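Local coordinates for glycosyltransferase-stabilizing protein Gtf2 (PDB 5E9T), which works with GtfA in a complex that transfers the first sugar, GlcNAc from UDP-GlcNAc, to the serine-rich repeat protein GspB, acting as its substrate-binding subunit, at residues D17-A22 against S435-T440; Y47-E52 against Q123-A128; G85-R90 against D106-K111; Q136-T141 against E154-G159; A288-H293 against I353-N358. All blocks are in the same frame, centred on the assembly; numbering follows the deposited sequence.

Contact 1: residues D17-A22 against S435-T440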
# COMPACT_ATOMS: atom_id res chain seq x y z
N ASP B 17 -12.68 34.14 34.01
CA ASP B 17 -11.85 35.30 34.36
C ASP B 17 -12.68 36.37 35.05
O ASP B 17 -12.19 37.02 35.99
CB ASP B 17 -11.17 35.86 33.11
CG ASP B 17 -9.80 35.26 32.88
OD1 ASP B 17 -9.41 34.34 33.64
OD2 ASP B 17 -9.10 35.70 31.95
N SER B 18 -13.92 36.57 34.61
CA SER B 18 -14.79 37.54 35.27
C SER B 18 -15.02 37.16 36.72
O SER B 18 -14.72 37.95 37.63
CB SER B 18 -16.12 37.62 34.52
OG SER B 18 -15.98 38.22 33.25
N LEU B 19 -15.53 35.95 36.96
CA LEU B 19 -15.79 35.50 38.32
C LEU B 19 -14.57 35.67 39.21
O LEU B 19 -14.68 36.12 40.35
CB LEU B 19 -16.25 34.03 38.31
CG LEU B 19 -17.51 33.67 37.53
CD1 LEU B 19 -17.67 32.16 37.41
CD2 LEU B 19 -18.75 34.30 38.17
N LEU B 20 -13.39 35.33 38.69
CA LEU B 20 -12.16 35.48 39.47
C LEU B 20 -11.91 36.94 39.84
O LEU B 20 -11.43 37.23 40.93
CB LEU B 20 -10.98 34.90 38.70
CG LEU B 20 -9.61 35.13 39.35
CD1 LEU B 20 -8.85 33.82 39.48
CD2 LEU B 20 -8.80 36.15 38.56
N ALA B 21 -12.23 37.86 38.92
CA ALA B 21 -12.05 39.28 39.22
C ALA B 21 -12.95 39.70 40.38
O ALA B 21 -12.54 40.50 41.23
CB ALA B 21 -12.35 40.11 37.98
N ALA B 22 -14.15 39.14 40.45
CA ALA B 22 -15.16 39.51 41.44
C ALA B 22 -14.98 38.76 42.76
O ALA B 22 -15.90 38.78 43.58
CB ALA B 22 -16.56 39.29 40.87
N SER B 435 -18.18 45.20 39.43
CA SER B 435 -19.21 45.41 40.44
C SER B 435 -20.50 44.69 40.06
O SER B 435 -21.16 44.11 40.93
CB SER B 435 -19.47 46.91 40.62
OG SER B 435 -19.70 47.54 39.37
N LEU B 436 -20.86 44.71 38.78
CA LEU B 436 -22.13 44.12 38.36
C LEU B 436 -22.20 42.64 38.68
O LEU B 436 -23.28 42.10 38.89
CB LEU B 436 -22.37 44.36 36.87
CG LEU B 436 -23.76 44.01 36.33
CD1 LEU B 436 -24.84 44.48 37.29
CD2 LEU B 436 -23.98 44.60 34.95
N TYR B 437 -21.05 41.96 38.74
CA TYR B 437 -21.03 40.60 39.29
C TYR B 437 -21.37 40.61 40.77
O TYR B 437 -22.26 39.89 41.23
CB TYR B 437 -19.67 39.94 39.06
CG TYR B 437 -19.50 39.30 37.71
CD1 TYR B 437 -19.31 40.07 36.57
CD2 TYR B 437 -19.54 37.92 37.57
CE1 TYR B 437 -19.14 39.49 35.34
CE2 TYR B 437 -19.38 37.32 36.34
CZ TYR B 437 -19.19 38.11 35.22
OH TYR B 437 -19.05 37.53 33.98
N GLN B 438 -20.64 41.43 41.54
CA GLN B 438 -20.82 41.48 42.99
C GLN B 438 -22.28 41.69 43.37
O GLN B 438 -22.80 41.04 44.28
CB GLN B 438 -19.95 42.59 43.58
CG GLN B 438 -18.47 42.51 43.20
CD GLN B 438 -17.67 41.63 44.14
OE1 GLN B 438 -18.12 40.57 44.57
NE2 GLN B 438 -16.46 42.09 44.47
N GLU B 439 -22.96 42.62 42.69
CA GLU B 439 -24.37 42.86 42.97
C GLU B 439 -25.21 41.66 42.58
O GLU B 439 -25.98 41.12 43.38
CB GLU B 439 -24.85 44.10 42.22
CG GLU B 439 -23.85 45.23 42.17
CD GLU B 439 -24.48 46.55 41.79
OE1 GLU B 439 -25.58 46.54 41.20
OE2 GLU B 439 -23.89 47.60 42.08
N THR B 440 -25.01 41.19 41.35
CA THR B 440 -25.89 40.23 40.73
C THR B 440 -25.82 38.85 41.36
O THR B 440 -26.68 38.01 41.07
CB THR B 440 -25.54 40.17 39.26
OG1 THR B 440 -25.18 41.49 38.82
CG2 THR B 440 -26.69 39.80 38.53

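Contact 2: residues Y47-E52 against Q123-A128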
# COMPACT_ATOMS: atom_id res chain seq x y z
N TYR B 47 -5.84 14.62 35.37
CA TYR B 47 -5.40 14.95 36.72
C TYR B 47 -4.48 13.88 37.30
O TYR B 47 -3.52 14.19 38.01
CB TYR B 47 -6.62 15.16 37.62
CG TYR B 47 -6.33 15.54 39.05
CD1 TYR B 47 -6.01 16.85 39.39
CD2 TYR B 47 -6.43 14.60 40.07
CE1 TYR B 47 -5.77 17.20 40.70
CE2 TYR B 47 -6.19 14.94 41.38
CZ TYR B 47 -5.85 16.25 41.69
OH TYR B 47 -5.61 16.59 43.00
N PHE B 48 -4.75 12.61 37.00
CA PHE B 48 -4.05 11.50 37.63
C PHE B 48 -2.86 10.99 36.83
O PHE B 48 -2.24 10.00 37.23
CB PHE B 48 -5.02 10.34 37.88
CG PHE B 48 -6.17 10.70 38.78
CD1 PHE B 48 -5.97 10.95 40.12
CD2 PHE B 48 -7.46 10.77 38.27
CE1 PHE B 48 -7.03 11.27 40.95
CE2 PHE B 48 -8.52 11.09 39.09
CZ PHE B 48 -8.31 11.34 40.43
N LEU B 49 -2.53 11.63 35.71
CA LEU B 49 -1.57 11.05 34.78
C LEU B 49 -0.12 11.29 35.18
O LEU B 49 0.77 10.61 34.64
CB LEU B 49 -1.83 11.59 33.37
CG LEU B 49 -3.28 11.32 32.94
CD1 LEU B 49 -3.56 11.89 31.56
CD2 LEU B 49 -3.57 9.83 32.98
N GLY B 50 0.15 12.21 36.09
CA GLY B 50 1.50 12.42 36.57
C GLY B 50 2.29 13.51 35.87
O GLY B 50 3.49 13.65 36.13
N ASP B 51 1.65 14.28 34.99
CA ASP B 51 2.34 15.38 34.33
C ASP B 51 2.74 16.44 35.36
O ASP B 51 2.04 16.68 36.35
CB ASP B 51 1.44 16.01 33.26
CG ASP B 51 1.19 15.07 32.09
OD1 ASP B 51 2.16 14.46 31.60
OD2 ASP B 51 0.02 14.95 31.67
N GLU B 52 3.89 17.07 35.11
CA GLU B 52 4.39 18.13 35.97
C GLU B 52 3.62 19.42 35.69
O GLU B 52 3.49 19.84 34.54
CB GLU B 52 5.88 18.34 35.74
CG GLU B 52 6.53 19.38 36.63
CD GLU B 52 7.89 19.81 36.10
OE1 GLU B 52 8.15 19.59 34.91
OE2 GLU B 52 8.69 20.36 36.87
N GLN B 123 2.63 20.04 27.85
CA GLN B 123 3.98 19.59 28.19
C GLN B 123 4.65 18.83 27.06
O GLN B 123 5.80 18.40 27.22
CB GLN B 123 3.94 18.71 29.45
CG GLN B 123 3.38 19.39 30.70
CD GLN B 123 1.86 19.43 30.72
OE1 GLN B 123 1.21 19.17 29.71
NE2 GLN B 123 1.29 19.76 31.87
N GLY B 124 3.97 18.63 25.94
CA GLY B 124 4.54 17.94 24.80
C GLY B 124 4.41 16.43 24.84
O GLY B 124 4.80 15.77 23.86
N ARG B 125 3.90 15.87 25.93
CA ARG B 125 3.69 14.43 26.01
C ARG B 125 2.38 14.03 25.34
O ARG B 125 1.44 14.82 25.23
CB ARG B 125 3.68 13.97 27.46
CG ARG B 125 4.11 12.53 27.63
CD ARG B 125 3.72 11.99 28.99
NE ARG B 125 2.34 12.31 29.33
CZ ARG B 125 1.52 11.47 29.95
NH1 ARG B 125 1.94 10.26 30.28
NH2 ARG B 125 0.28 11.84 30.24
N CYS B 126 2.33 12.77 24.88
CA CYS B 126 1.09 12.19 24.36
C CYS B 126 0.41 11.44 25.50
O CYS B 126 0.87 10.37 25.91
CB CYS B 126 1.39 11.27 23.18
SG CYS B 126 0.02 10.20 22.68
N PHE B 127 -0.69 12.01 26.01
CA PHE B 127 -1.39 11.44 27.15
C PHE B 127 -2.58 10.56 26.77
O PHE B 127 -3.11 9.87 27.64
CB PHE B 127 -1.86 12.55 28.09
CG PHE B 127 -2.93 13.43 27.53
CD1 PHE B 127 -2.62 14.46 26.66
CD2 PHE B 127 -4.26 13.24 27.88
CE1 PHE B 127 -3.61 15.27 26.14
CE2 PHE B 127 -5.25 14.05 27.37
CZ PHE B 127 -4.93 15.07 26.49
N ALA B 128 -3.00 10.57 25.51
CA ALA B 128 -4.18 9.83 25.13
C ALA B 128 -4.09 9.38 23.68
O ALA B 128 -3.57 10.10 22.83
CB ALA B 128 -5.45 10.66 25.33

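Contact 3: residues G85-R90 against D106-K111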
# COMPACT_ATOMS: atom_id res chain seq x y z
N GLY B 85 6.14 9.38 0.35
CA GLY B 85 5.16 10.28 -0.23
C GLY B 85 3.71 9.94 0.04
O GLY B 85 2.84 10.75 -0.27
N GLU B 86 3.43 8.77 0.60
CA GLU B 86 2.05 8.36 0.86
C GLU B 86 1.61 8.86 2.23
O GLU B 86 2.33 8.70 3.22
CB GLU B 86 1.92 6.84 0.77
CG GLU B 86 1.66 6.33 -0.64
CD GLU B 86 1.81 4.83 -0.76
OE1 GLU B 86 2.61 4.38 -1.61
OE2 GLU B 86 1.14 4.10 -0.00
N GLU B 87 0.42 9.46 2.28
CA GLU B 87 -0.06 10.09 3.50
C GLU B 87 -0.30 9.05 4.58
O GLU B 87 -0.93 8.01 4.35
CB GLU B 87 -1.34 10.87 3.23
CG GLU B 87 -1.81 11.68 4.43
CD GLU B 87 -3.10 12.43 4.16
OE1 GLU B 87 -3.87 11.99 3.29
OE2 GLU B 87 -3.33 13.48 4.81
N ARG B 88 0.21 9.34 5.78
CA ARG B 88 0.10 8.45 6.92
C ARG B 88 -0.63 9.12 8.08
O ARG B 88 -1.60 8.55 8.59
CB ARG B 88 1.48 7.94 7.33
CG ARG B 88 2.02 6.91 6.34
CD ARG B 88 0.98 5.84 6.02
NE ARG B 88 1.55 4.71 5.29
CZ ARG B 88 1.26 4.41 4.02
NH1 ARG B 88 0.39 5.15 3.34
NH2 ARG B 88 1.83 3.37 3.45
N ALA B 89 -0.15 10.26 8.56
CA ALA B 89 -0.81 10.96 9.65
C ALA B 89 -1.12 12.40 9.27
O ALA B 89 -0.52 12.97 8.35
CB ALA B 89 0.03 10.92 10.93
N ARG B 90 -2.07 12.98 9.99
CA ARG B 90 -2.29 14.42 10.01
C ARG B 90 -1.91 14.95 11.38
O ARG B 90 -2.38 14.43 12.40
CB ARG B 90 -3.75 14.77 9.71
CG ARG B 90 -4.35 14.03 8.55
CD ARG B 90 -5.58 14.74 8.01
NE ARG B 90 -6.13 14.03 6.86
CZ ARG B 90 -6.91 12.96 6.95
NH1 ARG B 90 -7.24 12.48 8.14
NH2 ARG B 90 -7.36 12.38 5.85
N ASP B 106 -3.21 12.46 13.86
CA ASP B 106 -4.24 11.52 13.41
C ASP B 106 -3.62 10.52 12.45
O ASP B 106 -3.35 10.87 11.29
CB ASP B 106 -5.38 12.28 12.73
CG ASP B 106 -6.45 12.72 13.70
OD1 ASP B 106 -6.28 12.51 14.91
OD2 ASP B 106 -7.46 13.29 13.24
N TRP B 107 -3.46 9.28 12.89
CA TRP B 107 -2.85 8.25 12.05
C TRP B 107 -3.90 7.60 11.14
O TRP B 107 -5.05 7.39 11.54
CB TRP B 107 -2.17 7.19 12.91
CG TRP B 107 -0.95 7.70 13.60
CD1 TRP B 107 -0.86 8.13 14.89
CD2 TRP B 107 0.35 7.87 13.02
NE1 TRP B 107 0.42 8.54 15.16
CE2 TRP B 107 1.19 8.39 14.03
CE3 TRP B 107 0.89 7.62 11.76
CZ2 TRP B 107 2.53 8.68 13.81
CZ3 TRP B 107 2.23 7.90 11.54
CH2 TRP B 107 3.03 8.42 12.56
N LEU B 108 -3.48 7.28 9.92
CA LEU B 108 -4.36 6.72 8.91
C LEU B 108 -3.87 5.34 8.49
O LEU B 108 -2.71 4.98 8.73
CB LEU B 108 -4.45 7.62 7.68
CG LEU B 108 -4.62 9.12 7.92
CD1 LEU B 108 -4.63 9.89 6.61
CD2 LEU B 108 -5.88 9.40 8.72
N ASP B 109 -4.76 4.57 7.87
CA ASP B 109 -4.35 3.36 7.18
C ASP B 109 -4.07 3.68 5.72
O ASP B 109 -4.21 4.82 5.27
CB ASP B 109 -5.39 2.25 7.35
CG ASP B 109 -6.76 2.61 6.79
OD1 ASP B 109 -6.86 3.44 5.87
OD2 ASP B 109 -7.76 2.05 7.29
N LYS B 110 -3.69 2.66 4.95
CA LYS B 110 -3.24 2.89 3.58
C LYS B 110 -4.37 3.30 2.66
O LYS B 110 -4.10 3.83 1.57
CB LYS B 110 -2.53 1.65 3.05
CG LYS B 110 -1.27 1.30 3.82
CD LYS B 110 -0.53 0.13 3.19
CE LYS B 110 0.74 -0.19 3.96
NZ LYS B 110 1.94 -0.23 3.08
N LYS B 111 -5.62 3.09 3.06
CA LYS B 111 -6.75 3.62 2.31
C LYS B 111 -7.17 5.00 2.79
O LYS B 111 -8.14 5.56 2.27
CB LYS B 111 -7.95 2.66 2.39
CG LYS B 111 -7.68 1.29 1.79
CD LYS B 111 -8.84 0.34 2.05
CE LYS B 111 -8.49 -1.07 1.63
NZ LYS B 111 -7.05 -1.37 1.81

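Contact 4: residues Q136-T141 against E154-G159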
# COMPACT_ATOMS: atom_id res chain seq x y z
N GLN B 136 -15.27 5.19 11.02
CA GLN B 136 -14.56 6.27 11.70
C GLN B 136 -15.32 6.71 12.94
O GLN B 136 -15.26 7.88 13.34
CB GLN B 136 -14.27 7.44 10.75
CG GLN B 136 -13.22 7.11 9.70
CD GLN B 136 -12.92 8.27 8.76
OE1 GLN B 136 -11.76 8.59 8.51
NE2 GLN B 136 -13.97 8.89 8.23
N GLU B 137 -16.05 5.76 13.52
CA GLU B 137 -16.66 5.95 14.83
C GLU B 137 -15.61 5.74 15.91
O GLU B 137 -14.78 4.83 15.82
CB GLU B 137 -17.81 4.97 15.03
CG GLU B 137 -18.65 4.72 13.80
CD GLU B 137 -20.07 4.30 14.16
OE1 GLU B 137 -20.49 4.58 15.29
OE2 GLU B 137 -20.74 3.69 13.32
N ALA B 138 -15.66 6.57 16.95
CA ALA B 138 -14.72 6.43 18.05
C ALA B 138 -15.05 5.16 18.83
O ALA B 138 -16.17 4.99 19.30
CB ALA B 138 -14.78 7.65 18.96
N PHE B 139 -14.07 4.26 18.95
CA PHE B 139 -14.25 3.08 19.78
C PHE B 139 -14.01 3.39 21.25
O PHE B 139 -14.92 3.25 22.08
CB PHE B 139 -13.33 1.94 19.33
CG PHE B 139 -13.31 0.79 20.29
CD1 PHE B 139 -14.47 0.09 20.57
CD2 PHE B 139 -12.13 0.41 20.91
CE1 PHE B 139 -14.46 -0.97 21.46
CE2 PHE B 139 -12.11 -0.65 21.80
CZ PHE B 139 -13.28 -1.34 22.08
N ASN B 140 -12.79 3.79 21.60
CA ASN B 140 -12.48 4.14 22.98
C ASN B 140 -11.39 5.20 23.00
O ASN B 140 -10.87 5.61 21.95
CB ASN B 140 -12.08 2.90 23.79
CG ASN B 140 -10.76 2.29 23.33
OD1 ASN B 140 -10.03 2.86 22.53
ND2 ASN B 140 -10.46 1.11 23.86
N THR B 141 -11.04 5.64 24.20
CA THR B 141 -9.88 6.49 24.42
C THR B 141 -9.16 6.02 25.67
O THR B 141 -9.78 5.85 26.72
CB THR B 141 -10.27 7.96 24.56
OG1 THR B 141 -10.91 8.42 23.37
CG2 THR B 141 -9.03 8.81 24.83
N GLU B 154 -11.91 4.73 28.49
CA GLU B 154 -13.31 5.12 28.36
C GLU B 154 -13.88 4.49 27.09
O GLU B 154 -13.49 4.86 25.98
CB GLU B 154 -13.50 6.63 28.34
CG GLU B 154 -14.94 7.03 28.06
CD GLU B 154 -15.29 8.42 28.57
OE1 GLU B 154 -14.40 9.11 29.10
OE2 GLU B 154 -16.48 8.82 28.44
N ASN B 155 -14.81 3.56 27.27
CA ASN B 155 -15.48 2.90 26.15
C ASN B 155 -16.53 3.85 25.59
O ASN B 155 -17.46 4.24 26.30
CB ASN B 155 -16.10 1.59 26.62
CG ASN B 155 -16.66 0.76 25.49
OD1 ASN B 155 -17.35 1.27 24.60
ND2 ASN B 155 -16.36 -0.53 25.52
N HIS B 156 -16.39 4.22 24.32
CA HIS B 156 -17.29 5.20 23.73
C HIS B 156 -18.61 4.60 23.25
O HIS B 156 -19.57 5.35 23.04
CB HIS B 156 -16.60 5.93 22.58
CG HIS B 156 -15.46 6.79 23.01
ND1 HIS B 156 -15.49 7.57 24.15
CD2 HIS B 156 -14.24 7.00 22.46
CE1 HIS B 156 -14.35 8.21 24.28
NE2 HIS B 156 -13.57 7.88 23.27
N VAL B 157 -18.67 3.29 23.05
CA VAL B 157 -19.93 2.68 22.64
C VAL B 157 -20.85 2.47 23.83
O VAL B 157 -22.04 2.80 23.77
CB VAL B 157 -19.66 1.36 21.88
CG1 VAL B 157 -20.97 0.79 21.36
CG2 VAL B 157 -18.69 1.59 20.74
N THR B 158 -20.33 1.90 24.92
CA THR B 158 -21.15 1.65 26.10
C THR B 158 -21.16 2.80 27.10
O THR B 158 -22.04 2.83 27.96
CB THR B 158 -20.66 0.39 26.83
OG1 THR B 158 -19.42 0.67 27.49
CG2 THR B 158 -20.47 -0.76 25.86
N GLY B 159 -20.22 3.73 27.00
CA GLY B 159 -20.05 4.75 28.02
C GLY B 159 -19.24 4.33 29.22
O GLY B 159 -18.80 5.20 29.99

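Contact 5: residues A288-H293 against I353-N358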
# COMPACT_ATOMS: atom_id res chain seq x y z
N ALA B 288 -4.09 52.03 10.45
CA ALA B 288 -4.86 50.82 10.23
C ALA B 288 -3.99 49.60 10.50
O ALA B 288 -2.77 49.63 10.30
CB ALA B 288 -5.40 50.75 8.80
N LEU B 289 -4.62 48.54 10.99
CA LEU B 289 -3.96 47.25 11.14
C LEU B 289 -4.90 46.16 10.66
O LEU B 289 -5.99 46.01 11.21
CB LEU B 289 -3.55 47.00 12.59
CG LEU B 289 -3.03 45.59 12.77
CD1 LEU B 289 -1.72 45.42 12.01
CD2 LEU B 289 -2.86 45.28 14.25
N ILE B 290 -4.47 45.42 9.64
CA ILE B 290 -5.22 44.28 9.14
C ILE B 290 -4.31 43.07 9.13
O ILE B 290 -3.14 43.16 8.73
CB ILE B 290 -5.79 44.51 7.72
CG1 ILE B 290 -6.19 45.97 7.51
CG2 ILE B 290 -6.96 43.56 7.46
CD1 ILE B 290 -7.29 46.46 8.41
N LEU B 291 -4.84 41.93 9.55
CA LEU B 291 -4.14 40.66 9.51
C LEU B 291 -4.84 39.75 8.51
O LEU B 291 -6.00 39.38 8.73
CB LEU B 291 -4.09 40.01 10.89
CG LEU B 291 -3.25 40.77 11.89
CD1 LEU B 291 -3.12 39.95 13.15
CD2 LEU B 291 -1.89 41.11 11.28
N THR B 292 -4.15 39.40 7.44
CA THR B 292 -4.72 38.57 6.39
C THR B 292 -3.80 37.38 6.13
O THR B 292 -2.60 37.44 6.41
CB THR B 292 -4.91 39.36 5.09
OG1 THR B 292 -5.76 38.62 4.20
CG2 THR B 292 -3.57 39.62 4.41
N HIS B 293 -4.39 36.28 5.67
CA HIS B 293 -3.56 35.20 5.17
C HIS B 293 -3.21 35.35 3.69
O HIS B 293 -2.05 35.14 3.32
CB HIS B 293 -4.23 33.86 5.45
CG HIS B 293 -3.95 33.37 6.84
ND1 HIS B 293 -4.94 33.16 7.77
CD2 HIS B 293 -2.78 33.12 7.47
CE1 HIS B 293 -4.40 32.76 8.90
NE2 HIS B 293 -3.08 32.73 8.75
N ILE B 353 -7.53 51.33 14.86
CA ILE B 353 -8.66 50.65 14.23
C ILE B 353 -8.21 49.26 13.82
O ILE B 353 -7.02 48.99 13.66
CB ILE B 353 -9.22 51.42 13.01
CG1 ILE B 353 -8.14 51.59 11.94
CG2 ILE B 353 -9.79 52.76 13.43
CD1 ILE B 353 -8.21 50.53 10.86
N TYR B 354 -9.18 48.37 13.65
CA TYR B 354 -8.97 47.14 12.91
C TYR B 354 -10.14 46.99 11.95
O TYR B 354 -11.27 46.71 12.37
CB TYR B 354 -8.86 45.92 13.83
CG TYR B 354 -8.49 44.65 13.08
CD1 TYR B 354 -7.22 44.12 13.16
CD2 TYR B 354 -9.42 44.00 12.30
CE1 TYR B 354 -6.89 42.96 12.46
CE2 TYR B 354 -9.10 42.86 11.60
CZ TYR B 354 -7.83 42.34 11.68
OH TYR B 354 -7.53 41.19 10.98
N LEU B 355 -9.87 47.11 10.65
CA LEU B 355 -10.89 46.84 9.65
C LEU B 355 -10.88 45.35 9.38
O LEU B 355 -9.84 44.79 9.01
CB LEU B 355 -10.60 47.63 8.37
CG LEU B 355 -10.51 49.15 8.47
CD1 LEU B 355 -9.52 49.72 7.44
CD2 LEU B 355 -11.89 49.78 8.30
N ASP B 356 -12.03 44.68 9.52
CA ASP B 356 -12.04 43.25 9.27
C ASP B 356 -12.52 43.14 7.82
O ASP B 356 -13.70 43.00 7.53
CB ASP B 356 -12.96 42.52 10.25
CG ASP B 356 -12.64 41.05 10.37
OD1 ASP B 356 -11.51 40.66 10.00
OD2 ASP B 356 -13.51 40.29 10.86
N ILE B 357 -11.54 43.22 6.93
CA ILE B 357 -11.77 43.35 5.50
C ILE B 357 -11.25 42.17 4.69
O ILE B 357 -11.55 42.09 3.49
CB ILE B 357 -11.15 44.67 5.00
CG1 ILE B 357 -9.85 44.88 5.77
CG2 ILE B 357 -12.08 45.82 5.30
CD1 ILE B 357 -9.04 46.07 5.35
N ASN B 358 -10.47 41.28 5.29
CA ASN B 358 -9.74 40.23 4.60
C ASN B 358 -10.64 39.06 4.25
O ASN B 358 -11.77 38.92 4.74
CB ASN B 358 -8.54 39.77 5.43
CG ASN B 358 -8.87 39.61 6.89
OD1 ASN B 358 -9.99 39.88 7.32
ND2 ASN B 358 -7.89 39.16 7.67

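Contact 1: residues D17-A22 against S435-T440
With CG beside its own backbone N and anti to the carbonyl carbon (chi1 -84°), the Tyr437 side chain leaves helix 434-442 toward Ser18, Leu19 and Ala22 at the C-terminal end of helix 10-21. Leu19 has its CG on the corresponding side (chi1 -60°), which carries CD2 toward the tyrosine although its CB does not face the other helix. The leucine branch arrives at the ring edge, near the ring plane, with CD2 3.6 Å from Tyr437 CE2, and the two side chains cross at about a right angle. Ser18 lies at the phenol end, its backbone carbon over one face of the ring and its CB 3.6 Å from Tyr437 CE1. At the root of the tyrosine, Ala22 CB comes within 3.7 Å of Tyr437 CB. Ala22 is the first residue past the helix to leave helical backbone angles, and Gln438 lies beside it at the more exposed margin. Helix 10-21 belongs to the domain built on the N-terminal parallel sheet, whereas helix 434-442 is the last helix of the chain, a return of the C-terminal segment to the first domain that is consistent with a GT-B fold. Although the hydroxyls of Ser18 and Tyr437 are 3.2 Å apart from OG to OH, their angle is poor for a hydrogen bond. Ser18 OG is instead held by His275 N and Asp14 O, and Tyr437 OH bonds weakly to Gly273 O. The chemistry implies helices joined mainly by shape and apolar contact, with the buried hydroxyls satisfied by the serine's own helix and a nearby loop.

Contact 2: residues Y47-E52 against Q123-A128
Arg125 reaches across to Asp51 and Leu49 with the far half of its side chain. From CB the chain starts out nearly extended, CG lying anti to the backbone N (chi1 -153°), and then bends about the CG-CD bond (chi3 47°), a turn that brings the guanidinium under the carboxylate. The first atom to meet the other segment is CD, 3.9 Å from Asp51 OD1. Next comes NE, 3.1 Å from the same Asp51 OD1 in a salt bridge. That oxygen lies over one face of the guanidinium, well out of its plane, and the carboxylate and guanidinium planes are turned 75° from each other. No N-H points at the oxygen, so the attraction rests on charge alone. At the tip, NH2 is 3.4 Å from Asp51 OD2 and 3.8 Å from Leu49 CB. Its directed bond goes elsewhere, to Tyr144 O, while NH1 bonds weakly to Ser145 O; these carbonyls would restrain the rotation of the group, Asp51 lying over one face. Beyond the arginine, Leu49 CD1 packs against the base of Phe127, 3.9 Å from Phe127 CB, the two side chains crossing obliquely. Gln123, on the arginine's own segment, lies beside Asp51 and Glu52. Residues 47-52 come off the end of helix 44-47, Gly50 taking a positive phi, and lead toward strand 71-74, the first of the large antiparallel sheet. Residues 123-125 end the turn after strand 114-120, and 126-128 begin strand 126-132, where Phe127 and Ala128 make a classic beta bulge opposite Arg119, and strand 138-144 follows as the next neighbour.

Contact 3: residues G85-R90 against D106-K111
A beta hairpin of the long antiparallel sheet, strand 86-94 paired with strand 101-108, brings Ala89 against Trp107 and Arg90 against Asp106. Arg90 and Asp106 form a hydrogen-bonded pair, with Arg90 N to Asp106 O at 2.8 Å and Asp106 N to Arg90 O at 2.6 Å. Leu108 N adds a bond to Arg88 O. Arg88 and Ala89 together face Val81 on the preceding strand, a classic beta bulge. At the non-hydrogen-bonded pair, Ala89 CB sits over the face of the Trp107 indole in a CH-pi contact, 3.7 Å from the centroid of the six-membered ring and 20° off its normal. Trp107 NE1 is bonded to Glu118, and Arg188 of the Gtf1 chain makes a cation-pi contact with the indole, which puts this part of the sheet at the interface between the partners. Arg88, bent at chi2 (-48°), turns its guanidinium toward Lys110, whose CG lies over one face. The nearby charge of Glu86, with OE2 3.6 Å from Arg88 NH1, probably eases the meeting of the two bases. On the side of the sheet bearing Arg90, Leu108 rests across that residue's guanidinium, its CD1 3.8 Å from Arg90 CZ and over the flat face.

Contact 4: residues Q136-T141 against E154-G159
The His156 imidazole turns its edge to Thr141: NE2 and Thr141 OG1 lie 2.7 Å apart in a hydrogen bond in the ring plane, either atom a possible donor. Over the centre of one ring face stands Glu154 O, 3.8 Å above the plane, and at the CD2 corner Ala138 CB approaches obliquely, 3.6 Å from His156 CD2. The ring is placed by a chi1 of -67°, with CG beside the backbone N, so that it leans across the neighbouring strand along Asn140 to Thr141. The threonine hydroxyl has a second partner in Thr130 OG1. The Phe139 ring receives Val157 CG2 at an oblique angle, 4.5 Å from Phe139 CD1, and also meets Tyr162 of the Gtf1 chain. These residues close the open end of a beta hairpin made by strands 138-144 and 150-155. Thr141 and Glu154 are its hydrogen-bonded pair, with Glu154 N to Thr141 O at 3.0 Å and Thr141 N to Glu154 O at 3.1 Å; His156 N continues the pattern to Phe139 O at 2.8 Å. Phe139 and Asn140 form a classic beta bulge opposite Ala131. Asn140 ND2 bonds to Gln163 of the Gtf1 chain, so this hairpin end also belongs to the interface with the glycosyltransferase. At the end of the strand, Asn155 OD1 accepts Val157 N in the carbonyl plane at 2.9 Å, an Asx turn, and Thr158 N from above that plane.

Contact 5: residues A288-H293 against I353-N358
Ile290 lies at the apolar centre, its CD1 3.5 Å from Leu355 CB and equally near Ile357 CD1. With CG1 anti to the carbonyl carbon, the isoleucine sends its longer branch toward the second strand, and it crosses Ile357 at about a right angle. Farther along, Ile353 CD1 reaches over to Ala288 CB, again at 3.5 Å. Leu289 flanks the Tyr354 ring, with the leucine's backbone carbonyl over one face. In Tyr354 CG lies opposite the backbone N (chi1 -174°), which carries the phenol beside the first strand: Leu291 N donates to Tyr354 OH at 3.1 Å, with an N-H...O angle of 157°. A side-chain hydroxyl thus serves a backbone N-H at the end of the strand. At the polar edge, Thr292 and Asn358 lie alongside each other, pointing opposite ways, Thr292 CB 3.7 Å from Asn358 CB. Strands 288-291 and 353-356 run side by side in roughly the same sense, 41° apart, in a parallel-stranded region consistent with the second Rossmann-like domain of a GT-B fold. Strand 287-291 bonds on its other side to strand 311-315, and strand 353-356 pairs with strand 376-379. Helix 341-350 packs on Leu289, Leu291 and Tyr354, and helix 366-372 on the latter two.

Contact 1 joins parts near the two ends of the chain, and the other four are nested within the loop it closes. Contact 2 encloses contact 3 in sequence; contacts 4 and 5 follow it in series. Contacts 2, 3 and 4 all reach the ten-stranded antiparallel sheet, their centres about 21 to 25 Å apart; contacts 2 and 4 touch through Ala128 and Thr141 on neighbouring strands. Contacts 3 and 4 meet Gtf1, whereas contact 2 ties the sheet to the segment after helix 44-47. Contact 5 lies in a separate parallel-stranded region, its centre about 32 Å from that of contact 1. The protein thus combines a body consistent with a GT-B fold and a protruding sheet that binds its partner.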